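Side-chain contact in uncharacterized protein MJ1062 (Methanocaldococcus jannaschii, PDB 3EO4), which is of unknown function, although this domain belongs to the GNAT family of acetyltransferases and so may transfer an acyl group: residues N22-L27 and S54-R59. Sequence-based numbering, arbitrary orientation.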
loop_
_atom_site.group_PDB
_atom_site.type_symbol
_atom_site.label_atom_id
_atom_site.label_comp_id
_atom_site.label_asym_id
_atom_site.label_seq_id
_atom_site.Cartn_x
_atom_site.Cartn_y
_atom_site.Cartn_z
ATOM N N ASN A 22 4.935 -10.951 6.570
ATOM C CA ASN A 22 5.643 -10.020 5.686
ATOM C C ASN A 22 4.728 -9.178 4.786
ATOM O O ASN A 22 5.141 -8.126 4.288
ATOM C CB ASN A 22 6.677 -10.777 4.842
ATOM C CG ASN A 22 7.730 -11.473 5.694
ATOM O OD1 ASN A 22 8.412 -10.842 6.516
ATOM N ND2 ASN A 22 7.861 -12.793 5.517
ATOM N N ASP A 23 3.494 -9.636 4.588
ATOM C CA ASP A 23 2.525 -8.980 3.699
ATOM C C ASP A 23 1.711 -7.932 4.439
ATOM O O ASP A 23 0.918 -7.219 3.831
ATOM C CB ASP A 23 1.550 -10.014 3.106
ATOM C CG ASP A 23 2.249 -11.077 2.226
ATOM O OD1 ASP A 23 1.984 -12.296 2.395
ATOM O OD2 ASP A 23 3.067 -10.697 1.380
ATOM N N LEU A 24 1.926 -7.838 5.747
ATOM C CA LEU A 24 1.021 -7.094 6.633
ATOM C C LEU A 24 0.992 -5.602 6.344
ATOM O O LEU A 24 -0.085 -4.981 6.361
ATOM C CB LEU A 24 1.350 -7.347 8.099
ATOM C CG LEU A 24 0.821 -8.630 8.752
ATOM C CD1 LEU A 24 1.274 -8.702 10.201
ATOM C CD2 LEU A 24 -0.699 -8.723 8.691
ATOM N N GLU A 25 2.173 -5.047 6.063
ATOM C CA GLU A 25 2.325 -3.611 5.781
ATOM C C GLU A 25 1.710 -3.262 4.444
ATOM O O GLU A 25 1.148 -2.204 4.302
ATOM C CB GLU A 25 3.792 -3.141 5.828
ATOM C CG GLU A 25 4.564 -3.463 7.147
ATOM C CD GLU A 25 5.344 -4.788 7.048
ATOM O OE1 GLU A 25 4.750 -5.822 6.664
ATOM O OE2 GLU A 25 6.564 -4.800 7.323
ATOM N N LEU A 26 1.851 -4.150 3.461
ATOM C CA LEU A 26 1.265 -3.925 2.149
ATOM C C LEU A 26 -0.265 -3.980 2.239
ATOM O O LEU A 26 -0.950 -3.097 1.720
ATOM C CB LEU A 26 1.770 -4.946 1.143
ATOM C CG LEU A 26 1.080 -5.017 -0.208
ATOM C CD1 LEU A 26 1.163 -3.677 -0.909
ATOM C CD2 LEU A 26 1.799 -6.095 -1.074
ATOM N N LEU A 27 -0.777 -5.013 2.906
ATOM C CA LEU A 27 -2.202 -5.096 3.197
ATOM C C LEU A 27 -2.697 -3.860 3.938
ATOM O O LEU A 27 -3.711 -3.267 3.550
ATOM C CB LEU A 27 -2.559 -6.383 3.944
ATOM C CG LEU A 27 -4.079 -6.559 4.184
ATOM C CD1 LEU A 27 -4.914 -6.807 2.881
ATOM C CD2 LEU A 27 -4.400 -7.636 5.262
ATOM N N SER A 54 -3.319 -6.087 15.887
ATOM C CA SER A 54 -4.227 -6.744 16.822
ATOM C C SER A 54 -5.271 -7.583 16.054
ATOM O O SER A 54 -5.612 -8.681 16.496
ATOM C CB SER A 54 -4.853 -5.716 17.753
ATOM O OG SER A 54 -6.043 -6.201 18.320
ATOM N N TRP A 55 -5.733 -7.102 14.891
ATOM C CA TRP A 55 -6.547 -7.931 13.991
ATOM C C TRP A 55 -5.800 -9.223 13.640
ATOM O O TRP A 55 -6.332 -10.321 13.772
ATOM C CB TRP A 55 -6.947 -7.169 12.709
ATOM C CG TRP A 55 -7.442 -8.071 11.612
ATOM C CD1 TRP A 55 -8.688 -8.590 11.494
ATOM C CD2 TRP A 55 -6.687 -8.577 10.474
ATOM N NE1 TRP A 55 -8.770 -9.392 10.363
ATOM C CE2 TRP A 55 -7.555 -9.408 9.730
ATOM C CE3 TRP A 55 -5.363 -8.423 10.033
ATOM C CZ2 TRP A 55 -7.150 -10.072 8.570
ATOM C CZ3 TRP A 55 -4.949 -9.094 8.870
ATOM C CH2 TRP A 55 -5.840 -9.907 8.152
ATOM N N TRP A 56 -4.549 -9.080 13.233
ATOM C CA TRP A 56 -3.736 -10.190 12.751
ATOM C C TRP A 56 -3.503 -11.264 13.817
ATOM O O TRP A 56 -3.594 -12.459 13.522
ATOM C CB TRP A 56 -2.413 -9.649 12.213
ATOM C CG TRP A 56 -1.367 -10.671 12.015
ATOM C CD1 TRP A 56 -0.294 -10.909 12.815
ATOM C CD2 TRP A 56 -1.268 -11.592 10.926
ATOM N NE1 TRP A 56 0.472 -11.922 12.297
ATOM C CE2 TRP A 56 -0.108 -12.361 11.135
ATOM C CE3 TRP A 56 -2.047 -11.839 9.791
ATOM C CZ2 TRP A 56 0.291 -13.372 10.251
ATOM C CZ3 TRP A 56 -1.643 -12.851 8.908
ATOM C CH2 TRP A 56 -0.489 -13.590 9.140
HETATM N N MSE A 57 -3.208 -10.832 15.043
HETATM C CA MSE A 57 -3.054 -11.749 16.162
HETATM C C MSE A 57 -4.399 -12.280 16.666
HETATM O O MSE A 57 -4.430 -13.221 17.447
HETATM C CB MSE A 57 -2.284 -11.082 17.320
HETATM C CG MSE A 57 -0.876 -10.574 16.940
HETATM SE SE MSE A 57 0.333 -12.035 16.334
HETATM C CE MSE A 57 0.765 -12.759 18.128
ATOM N N SER A 58 -5.500 -11.671 16.231
ATOM C CA SER A 58 -6.838 -12.066 16.680
ATOM C C SER A 58 -7.534 -13.071 15.759
ATOM O O SER A 58 -8.572 -13.624 16.141
ATOM C CB SER A 58 -7.744 -10.841 16.796
ATOM O OG SER A 58 -7.836 -10.393 18.141
ATOM N N ARG A 59 -6.989 -13.282 14.553
ATOM C CA ARG A 59 -7.703 -14.026 13.529
ATOM C C ARG A 59 -8.168 -15.427 14.005
ATOM O O ARG A 59 -7.403 -16.162 14.617
ATOM C CB ARG A 59 -6.869 -14.126 12.241
ATOM C CG ARG A 59 -6.461 -12.782 11.654
ATOM C CD ARG A 59 -5.320 -12.919 10.660
ATOM N NE ARG A 59 -5.728 -13.652 9.478
ATOM C CZ ARG A 59 -5.292 -14.867 9.146
ATOM N NH1 ARG A 59 -5.743 -15.449 8.038
ATOM N NH2 ARG A 59 -4.396 -15.492 9.903
#
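Leu24 is held to helix 49-58 at both ends: its carbonyl O accepts a hydrogen bond from His52 NE2, and its side chain lies against the indole of Trp56. With CG anti to its own carbonyl carbon (chi1 -81°), Leu24 brings both methyls to the same side of that indole. CD1 sits 3.7 Å from the centroid of the five-membered ring of Trp56 and only 7° off the normal, a well-centred CH-pi contact. CD2 lies beyond the rim, alongside the CD2-CE3 bond of Trp56, 3.6 Å from Trp56 CE3. The same CD2 also looks toward the next indole, meeting its edge near the ring plane, with Trp55 CZ3 4.3 Å away. One turn on, Leu27 CD2 approaches the benzo corner of Trp55 obliquely, 3.9 Å from CZ3. On the indole of Trp55, Arg59 CG lies 4.0 Å above one face, toward the rim, while NH1 of that arginine forms a salt bridge with Asp64. An alanine in place of Trp56 would remove the indole and would probably leave Leu24 CD1 without its CH-pi partner, opening a gap between the helices. Two leucines one turn apart thus pack against adjacent tryptophans, joining helices 24-31 and 49-58 in the helical segment between strands 13-18 and 63-71, a connection characteristic of the GNAT fold.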